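Local coordinates for protein adhesin LabA (Helicobacter pylori, PDB 6GMM) that serves as an outer-surface adhesin and lectin, probably attaching the bacterium to LacdiNAc-bearing glycans of the gastric mucosa, at residues Tyr131-Lys136 with Ile199-Ser204; Tyr138-Lys143 with Leu192-Thr197. All coordinates share one frame; numbering follows the deposited sequence.

Both contacts join the same two antiparallel helices, 128-145 and 188-205, and their centres lie about 10 Å apart along the pair. Interaction 2 is nested within the chain loop that interaction 1 closes. No hydrogen bond crosses between the segments of either contact, and each buries a similar area, 179 and 183 Å². The recipe repeats: an isoleucine reaches the backbone of the partner helix, beside a polar residue used largely through its carbons, Thr201 in interaction 1 and the longer Gln194 in interaction 2. Both contacts are mainly buried; interaction 1 alone has an exposed touching residue, Lys133, whereas Ile140 in the matching place is buried. Between them, Thr197 CG2 packs on Lys133 O.

Interaction 1 (Tyr131-Lys136 with Ile199-Ser204); sequences YAKINK and ITTLNS
Ile134 and Thr201 meet where helix 128-145 packs against helix 188-205 in the helical part of the adhesin's extracellular domain. Their CA atoms, 6.6 Å apart, are the nearest of the two segments, and the side chains run past each other in opposite directions. Ile134 CG1 lies against Thr201 CB at 3.7 Å, with Thr201 CG2 close by. With CG1 beside the backbone N (chi1 -61°) and the chain then extended, Ile134 CD1 is carried past the threonine to the backbone of the next residue, 3.9 Å from Leu202 N. The segment axes approach to 9.5 Å at 153° between their N-to-C directions, an antiparallel helix pair, and helix 57-76 lines one flank of it: Ile134 also packs on Trp73, while Leu202 touches Leu72 and Met76. On the outer flank Lys133 takes over. Its aliphatic stem crosses the threonine, CD lying 3.6 Å from Thr201 OG1 and 3.8 Å from Thr201 CG2, so one methylene touches both branches of the threonine. The stem reaches there because CG stands roughly anti to the backbone N (chi1 -155°); the chain bends at chi3, after the part that touches. Within this contact Thr201 OG1 meets only methylenes of the lysine, and its hydrogen bond runs to Thr197 O one turn back on its own helix, while CB and CG2 pack on the isoleucine, CG2 also meeting Lys133 CD.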
ATOM      1  N   TYR A 131     -12.981   2.399 -26.509  1.00 22.58           N
ATOM      2  CA  TYR A 131     -11.798   1.626 -26.868  1.00 20.74           C
ATOM      3  C   TYR A 131     -10.619   2.593 -26.892  1.00 22.28           C
ATOM      4  O   TYR A 131      -9.604   2.304 -26.258  1.00 20.45           O
ATOM      5  CB  TYR A 131     -11.952   0.849 -28.195  1.00 19.99           C
ATOM      6  CG  TYR A 131     -10.829  -0.151 -28.372  1.00 19.64           C
ATOM      7  CD1 TYR A 131      -9.549   0.264 -28.732  1.00 19.41           C
ATOM      8  CD2 TYR A 131     -11.017  -1.497 -28.078  1.00 19.65           C
ATOM      9  CE1 TYR A 131      -8.494  -0.638 -28.822  1.00 19.35           C
ATOM     10  CE2 TYR A 131      -9.971  -2.411 -28.170  1.00 19.47           C
ATOM     11  CZ  TYR A 131      -8.706  -1.973 -28.526  1.00 23.56           C
ATOM     12  OH  TYR A 131      -7.649  -2.846 -28.571  1.00 23.01           O
ATOM     13  N   ALA A 132     -10.804   3.778 -27.506  1.00 20.04           N
ATOM     14  CA  ALA A 132      -9.785   4.818 -27.609  1.00 20.64           C
ATOM     15  C   ALA A 132      -9.272   5.217 -26.224  1.00 25.40           C
ATOM     16  O   ALA A 132      -8.055   5.313 -26.033  1.00 26.05           O
ATOM     17  CB  ALA A 132     -10.339   6.034 -28.365  1.00 21.81           C
ATOM     18  N   LYS A 133     -10.212   5.393 -25.249  1.00 21.69           N
ATOM     19  CA  LYS A 133      -9.974   5.765 -23.843  1.00 19.99           C
ATOM     20  C   LYS A 133      -9.088   4.727 -23.138  1.00 21.21           C
ATOM     21  O   LYS A 133      -8.034   5.083 -22.588  1.00 20.24           O
ATOM     22  CB  LYS A 133     -11.324   5.883 -23.104  1.00 21.15           C
ATOM     23  CG  LYS A 133     -11.311   6.800 -21.900  1.00 43.04           C
ATOM     24  CD  LYS A 133     -12.691   6.911 -21.232  1.00 56.18           C
ATOM     25  CE  LYS A 133     -13.531   8.048 -21.770  1.00 72.34           C
ATOM     26  NZ  LYS A 133     -14.941   7.973 -21.295  1.00 85.18           N
ATOM     27  N   ILE A 134      -9.530   3.458 -23.139  1.00 18.70           N
ATOM     28  CA  ILE A 134      -8.807   2.329 -22.539  1.00 18.25           C
ATOM     29  C   ILE A 134      -7.435   2.176 -23.250  1.00 20.16           C
ATOM     30  O   ILE A 134      -6.413   2.091 -22.579  1.00 18.05           O
ATOM     31  CB  ILE A 134      -9.631   1.019 -22.627  1.00 18.85           C
ATOM     32  CG1 ILE A 134     -10.961   1.128 -21.862  1.00 18.65           C
ATOM     33  CG2 ILE A 134      -8.786  -0.184 -22.185  1.00 18.07           C
ATOM     34  CD1 ILE A 134     -11.928  -0.073 -21.978  1.00 19.99           C
ATOM     35  N   ASN A 135      -7.424   2.173 -24.586  1.00 18.33           N
ATOM     36  CA  ASN A 135      -6.177   2.052 -25.363  1.00 18.42           C
ATOM     37  C   ASN A 135      -5.125   3.108 -25.012  1.00 21.91           C
ATOM     38  O   ASN A 135      -3.942   2.759 -24.932  1.00 19.89           O
ATOM     39  CB  ASN A 135      -6.411   2.076 -26.872  1.00 18.67           C
ATOM     40  CG  ASN A 135      -5.131   1.844 -27.649  1.00 30.86           C
ATOM     41  OD1 ASN A 135      -4.518   0.758 -27.557  1.00 18.67           O
ATOM     42  ND2 ASN A 135      -4.632   2.916 -28.316  1.00 19.06           N
ATOM     43  N   LYS A 136      -5.552   4.400 -24.856  1.00 20.50           N
ATOM     44  CA  LYS A 136      -4.641   5.514 -24.588  1.00 21.47           C
ATOM     45  C   LYS A 136      -3.971   5.257 -23.266  1.00 24.84           C
ATOM     46  O   LYS A 136      -2.749   5.343 -23.169  1.00 26.40           O
ATOM     47  CB  LYS A 136      -5.380   6.870 -24.600  1.00 24.79           C
ATOM     48  CG  LYS A 136      -4.479   8.086 -24.385  1.00 31.49           C
ATOM     49  CD  LYS A 136      -5.226   9.376 -24.684  1.00 42.39           C
ATOM     50  CE  LYS A 136      -4.405  10.602 -24.375  1.00 52.64           C
ATOM     51  NZ  LYS A 136      -5.015  11.831 -24.948  1.00 62.14           N
ATOM     52  N   ILE A 199      -9.689  -0.001 -15.948  1.00 21.48           N
ATOM     53  CA  ILE A 199     -10.650  -0.742 -15.134  1.00 22.33           C
ATOM     54  C   ILE A 199     -11.974  -0.001 -15.004  1.00 24.37           C
ATOM     55  O   ILE A 199     -13.023  -0.619 -15.207  1.00 22.45           O
ATOM     56  CB  ILE A 199     -10.043  -1.156 -13.749  1.00 25.87           C
ATOM     57  CG1 ILE A 199      -8.582  -1.683 -13.883  1.00 26.29           C
ATOM     58  CG2 ILE A 199     -10.929  -2.185 -13.027  1.00 26.71           C
ATOM     59  CD1 ILE A 199      -8.385  -3.092 -14.585  1.00 34.10           C
ATOM     60  N   THR A 200     -11.941   1.313 -14.687  1.00 20.13           N
ATOM     61  CA  THR A 200     -13.180   2.096 -14.563  1.00 20.28           C
ATOM     62  C   THR A 200     -13.961   2.074 -15.886  1.00 23.12           C
ATOM     63  O   THR A 200     -15.150   1.730 -15.846  1.00 21.94           O
ATOM     64  CB  THR A 200     -12.922   3.499 -14.007  1.00 27.96           C
ATOM     65  OG1 THR A 200     -12.151   3.352 -12.805  1.00 32.75           O
ATOM     66  CG2 THR A 200     -14.207   4.236 -13.676  1.00 22.67           C
ATOM     67  N   THR A 201     -13.273   2.357 -17.057  1.00 20.38           N
ATOM     68  CA  THR A 201     -13.940   2.354 -18.377  1.00 21.31           C
ATOM     69  C   THR A 201     -14.481   0.958 -18.703  1.00 26.90           C
ATOM     70  O   THR A 201     -15.631   0.851 -19.135  1.00 28.59           O
ATOM     71  CB  THR A 201     -13.060   2.955 -19.494  1.00 23.80           C
ATOM     72  OG1 THR A 201     -12.408   4.146 -19.019  1.00 26.32           O
ATOM     73  CG2 THR A 201     -13.860   3.314 -20.701  1.00 20.04           C
ATOM     74  N   LEU A 202     -13.678  -0.107 -18.444  1.00 22.97           N
ATOM     75  CA  LEU A 202     -14.082  -1.500 -18.677  1.00 23.72           C
ATOM     76  C   LEU A 202     -15.335  -1.836 -17.886  1.00 28.70           C
ATOM     77  O   LEU A 202     -16.279  -2.399 -18.429  1.00 29.35           O
ATOM     78  CB  LEU A 202     -12.973  -2.460 -18.214  1.00 24.03           C
ATOM     79  CG  LEU A 202     -12.528  -3.615 -19.125  1.00 30.53           C
ATOM     80  CD1 LEU A 202     -11.824  -4.692 -18.318  1.00 31.32           C
ATOM     81  CD2 LEU A 202     -13.682  -4.243 -19.951  1.00 36.33           C
ATOM     82  N   ASN A 203     -15.334  -1.488 -16.602  1.00 26.06           N
ATOM     83  CA  ASN A 203     -16.407  -1.800 -15.676  1.00 27.05           C
ATOM     84  C   ASN A 203     -17.715  -1.113 -16.009  1.00 33.26           C
ATOM     85  O   ASN A 203     -18.743  -1.797 -16.014  1.00 33.51           O
ATOM     86  CB  ASN A 203     -15.968  -1.521 -14.240  1.00 22.89           C
ATOM     87  CG  ASN A 203     -16.942  -2.006 -13.201  1.00 44.64           C
ATOM     88  OD1 ASN A 203     -17.266  -3.204 -13.105  1.00 31.07           O
ATOM     89  ND2 ASN A 203     -17.435  -1.073 -12.411  1.00 39.28           N
ATOM     90  N   SER A 204     -17.692   0.220 -16.282  1.00 31.15           N
ATOM     91  CA  SER A 204     -18.913   0.991 -16.605  1.00 32.66           C
ATOM     92  C   SER A 204     -19.469   0.696 -18.015  1.00 33.58           C
ATOM     93  O   SER A 204     -20.693   0.542 -18.170  1.00 33.38           O
ATOM     94  CB  SER A 204     -18.705   2.489 -16.388  1.00 39.77           C
ATOM     95  OG  SER A 204     -17.562   2.975 -17.075  1.00 54.45           O
TER

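Interaction 2 (Tyr138-Lys143 with Leu192-Thr197)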
ATOM      1  N   TYR A 138      -3.646   2.311 -21.701  1.00 19.48           N
ATOM      2  CA  TYR A 138      -2.784   1.138 -21.863  1.00 19.32           C
ATOM      3  C   TYR A 138      -1.435   1.514 -22.511  1.00 20.34           C
ATOM      4  O   TYR A 138      -0.382   1.069 -22.054  1.00 18.21           O
ATOM      5  CB  TYR A 138      -3.523   0.061 -22.689  1.00 20.79           C
ATOM      6  CG  TYR A 138      -2.675  -1.129 -23.086  1.00 24.01           C
ATOM      7  CD1 TYR A 138      -2.497  -2.204 -22.223  1.00 26.34           C
ATOM      8  CD2 TYR A 138      -2.087  -1.201 -24.344  1.00 24.91           C
ATOM      9  CE1 TYR A 138      -1.771  -3.330 -22.610  1.00 26.59           C
ATOM     10  CE2 TYR A 138      -1.325  -2.302 -24.726  1.00 25.55           C
ATOM     11  CZ  TYR A 138      -1.187  -3.373 -23.863  1.00 29.57           C
ATOM     12  OH  TYR A 138      -0.454  -4.459 -24.253  1.00 26.47           O
ATOM     13  N   GLN A 139      -1.481   2.352 -23.559  1.00 18.46           N
ATOM     14  CA  GLN A 139      -0.275   2.764 -24.280  1.00 18.87           C
ATOM     15  C   GLN A 139       0.648   3.573 -23.418  1.00 21.41           C
ATOM     16  O   GLN A 139       1.852   3.381 -23.528  1.00 21.98           O
ATOM     17  CB  GLN A 139      -0.572   3.477 -25.619  1.00 20.12           C
ATOM     18  CG  GLN A 139      -1.341   2.664 -26.652  1.00 19.79           C
ATOM     19  CD  GLN A 139      -0.696   1.380 -27.100  1.00 30.20           C
ATOM     20  OE1 GLN A 139       0.537   1.241 -27.140  1.00 20.56           O
ATOM     21  NE2 GLN A 139      -1.537   0.426 -27.491  1.00 21.23           N
ATOM     22  N   ILE A 140       0.104   4.431 -22.516  1.00 19.11           N
ATOM     23  CA  ILE A 140       0.934   5.229 -21.589  1.00 18.74           C
ATOM     24  C   ILE A 140       1.655   4.312 -20.606  1.00 21.94           C
ATOM     25  O   ILE A 140       2.850   4.499 -20.357  1.00 22.17           O
ATOM     26  CB  ILE A 140       0.164   6.394 -20.897  1.00 19.62           C
ATOM     27  CG1 ILE A 140      -0.222   7.477 -21.947  1.00 19.95           C
ATOM     28  CG2 ILE A 140       1.024   7.010 -19.797  1.00 18.94           C
ATOM     29  CD1 ILE A 140      -1.311   8.584 -21.529  1.00 19.23           C
ATOM     30  N   ILE A 141       0.923   3.329 -20.038  1.00 19.05           N
ATOM     31  CA  ILE A 141       1.486   2.347 -19.117  1.00 17.84           C
ATOM     32  C   ILE A 141       2.624   1.601 -19.792  1.00 19.39           C
ATOM     33  O   ILE A 141       3.715   1.538 -19.236  1.00 18.44           O
ATOM     34  CB  ILE A 141       0.414   1.378 -18.550  1.00 19.40           C
ATOM     35  CG1 ILE A 141      -0.606   2.159 -17.681  1.00 19.61           C
ATOM     36  CG2 ILE A 141       1.094   0.248 -17.736  1.00 18.07           C
ATOM     37  CD1 ILE A 141      -1.816   1.397 -17.229  1.00 20.99           C
ATOM     38  N   GLN A 142       2.379   1.061 -21.001  1.00 18.52           N
ATOM     39  CA  GLN A 142       3.379   0.313 -21.753  1.00 19.54           C
ATOM     40  C   GLN A 142       4.612   1.150 -22.074  1.00 26.15           C
ATOM     41  O   GLN A 142       5.716   0.661 -21.854  1.00 24.72           O
ATOM     42  CB  GLN A 142       2.765  -0.335 -23.008  1.00 21.27           C
ATOM     43  CG  GLN A 142       2.021  -1.626 -22.670  1.00 34.64           C
ATOM     44  CD  GLN A 142       2.906  -2.807 -22.292  1.00 49.53           C
ATOM     45  OE1 GLN A 142       4.130  -2.725 -22.113  1.00 45.63           O
ATOM     46  NE2 GLN A 142       2.295  -3.952 -22.174  1.00 36.79           N
ATOM     47  N   LYS A 143       4.445   2.431 -22.530  1.00 25.44           N
ATOM     48  CA  LYS A 143       5.606   3.307 -22.815  1.00 25.77           C
ATOM     49  C   LYS A 143       6.347   3.696 -21.544  1.00 30.17           C
ATOM     50  O   LYS A 143       7.570   3.842 -21.573  1.00 31.86           O
ATOM     51  CB  LYS A 143       5.236   4.554 -23.647  1.00 27.63           C
ATOM     52  CG  LYS A 143       4.554   4.255 -24.996  1.00 37.64           C
ATOM     53  CD  LYS A 143       5.485   3.695 -26.081  1.00 47.77           C
ATOM     54  CE  LYS A 143       4.758   3.354 -27.370  1.00 61.21           C
ATOM     55  NZ  LYS A 143       3.828   2.192 -27.230  1.00 70.19           N
ATOM     56  N   LEU A 192      -0.950   5.350 -12.161  1.00 16.93           N
ATOM     57  CA  LEU A 192      -2.076   4.792 -11.411  1.00 16.72           C
ATOM     58  C   LEU A 192      -3.419   5.317 -11.916  1.00 22.20           C
ATOM     59  O   LEU A 192      -4.413   4.588 -11.864  1.00 23.06           O
ATOM     60  CB  LEU A 192      -1.917   5.022  -9.901  1.00 16.65           C
ATOM     61  CG  LEU A 192      -0.886   4.109  -9.244  1.00 20.18           C
ATOM     62  CD1 LEU A 192      -0.535   4.616  -7.907  1.00 21.49           C
ATOM     63  CD2 LEU A 192      -1.381   2.637  -9.160  1.00 20.45           C
ATOM     64  N   GLU A 193      -3.438   6.560 -12.442  1.00 19.43           N
ATOM     65  CA  GLU A 193      -4.636   7.141 -13.031  1.00 19.91           C
ATOM     66  C   GLU A 193      -4.960   6.384 -14.336  1.00 21.28           C
ATOM     67  O   GLU A 193      -6.130   6.031 -14.579  1.00 18.70           O
ATOM     68  CB  GLU A 193      -4.464   8.655 -13.274  1.00 22.14           C
ATOM     69  CG  GLU A 193      -5.603   9.298 -14.071  1.00 41.00           C
ATOM     70  CD  GLU A 193      -7.011   9.126 -13.517  1.00 82.47           C
ATOM     71  OE1 GLU A 193      -7.197   9.291 -12.287  1.00 87.56           O
ATOM     72  OE2 GLU A 193      -7.933   8.837 -14.315  1.00 81.41           O
ATOM     73  N   GLN A 194      -3.896   6.085 -15.143  1.00 18.38           N
ATOM     74  CA  GLN A 194      -4.006   5.343 -16.398  1.00 17.86           C
ATOM     75  C   GLN A 194      -4.592   3.978 -16.086  1.00 21.71           C
ATOM     76  O   GLN A 194      -5.532   3.550 -16.751  1.00 23.30           O
ATOM     77  CB  GLN A 194      -2.632   5.173 -17.084  1.00 18.57           C
ATOM     78  CG  GLN A 194      -1.984   6.438 -17.650  1.00 17.94           C
ATOM     79  CD  GLN A 194      -2.973   7.511 -18.015  1.00 35.47           C
ATOM     80  OE1 GLN A 194      -3.848   7.343 -18.877  1.00 30.92           O
ATOM     81  NE2 GLN A 194      -2.854   8.636 -17.345  1.00 24.68           N
ATOM     82  N   ALA A 195      -4.091   3.333 -15.023  1.00 17.73           N
ATOM     83  CA  ALA A 195      -4.551   2.016 -14.591  1.00 16.96           C
ATOM     84  C   ALA A 195      -6.029   2.106 -14.199  1.00 20.35           C
ATOM     85  O   ALA A 195      -6.772   1.165 -14.452  1.00 19.22           O
ATOM     86  CB  ALA A 195      -3.729   1.554 -13.404  1.00 16.77           C
ATOM     87  N   SER A 196      -6.456   3.237 -13.583  1.00 17.41           N
ATOM     88  CA  SER A 196      -7.852   3.390 -13.149  1.00 17.72           C
ATOM     89  C   SER A 196      -8.765   3.582 -14.320  1.00 26.16           C
ATOM     90  O   SER A 196      -9.877   3.066 -14.306  1.00 28.96           O
ATOM     91  CB  SER A 196      -8.008   4.528 -12.147  1.00 19.73           C
ATOM     92  OG  SER A 196      -9.325   4.530 -11.620  1.00 27.47           O
ATOM     93  N   THR A 197      -8.288   4.290 -15.368  1.00 22.09           N
ATOM     94  CA  THR A 197      -9.037   4.517 -16.593  1.00 20.43           C
ATOM     95  C   THR A 197      -9.368   3.190 -17.254  1.00 22.39           C
ATOM     96  O   THR A 197     -10.513   3.009 -17.693  1.00 22.59           O
ATOM     97  CB  THR A 197      -8.271   5.450 -17.527  1.00 24.85           C
ATOM     98  OG1 THR A 197      -8.215   6.740 -16.921  1.00 27.25           O
ATOM     99  CG2 THR A 197      -8.930   5.567 -18.918  1.00 18.62           C
TER
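Gln194 carries most of this contact, and its CB is the first atom to touch, 3.7 Å from Ile141 CG1. Next comes CG, set beside the backbone N (chi1 -69°), which places it against Ile140 rather than Ile141: Ile140 CG2 is 3.7 Å away and Ile140 CB slightly farther. At chi2 the chain bends, and the amide passes the end of the same isoleucine, with CD 4.0 Å from Ile140 CD1 and OE1 3.9 Å from that methyl. NE2 finds its partner at home, in a hydrogen bond to Val190 O one turn earlier on the helix. The glutamine therefore meets the other segment with its carbons and with OE1, which makes no hydrogen bond across the contact. Ile141, running past it in the opposite direction, sends CD1 on to Ala195, 3.7 Å from the backbone N and 4.3 Å from CB. Small Ala195 also touches Leu66 and Ala69 of helix 57-76 and Ile249 of helix 239-264, and Ile140 is backed by Leu162 and Phe164 of strand 161-165. With segment axes 9.0 Å apart and 143° between their directions, this is side-chain packing of an antiparallel helix pair within a larger helical bundle.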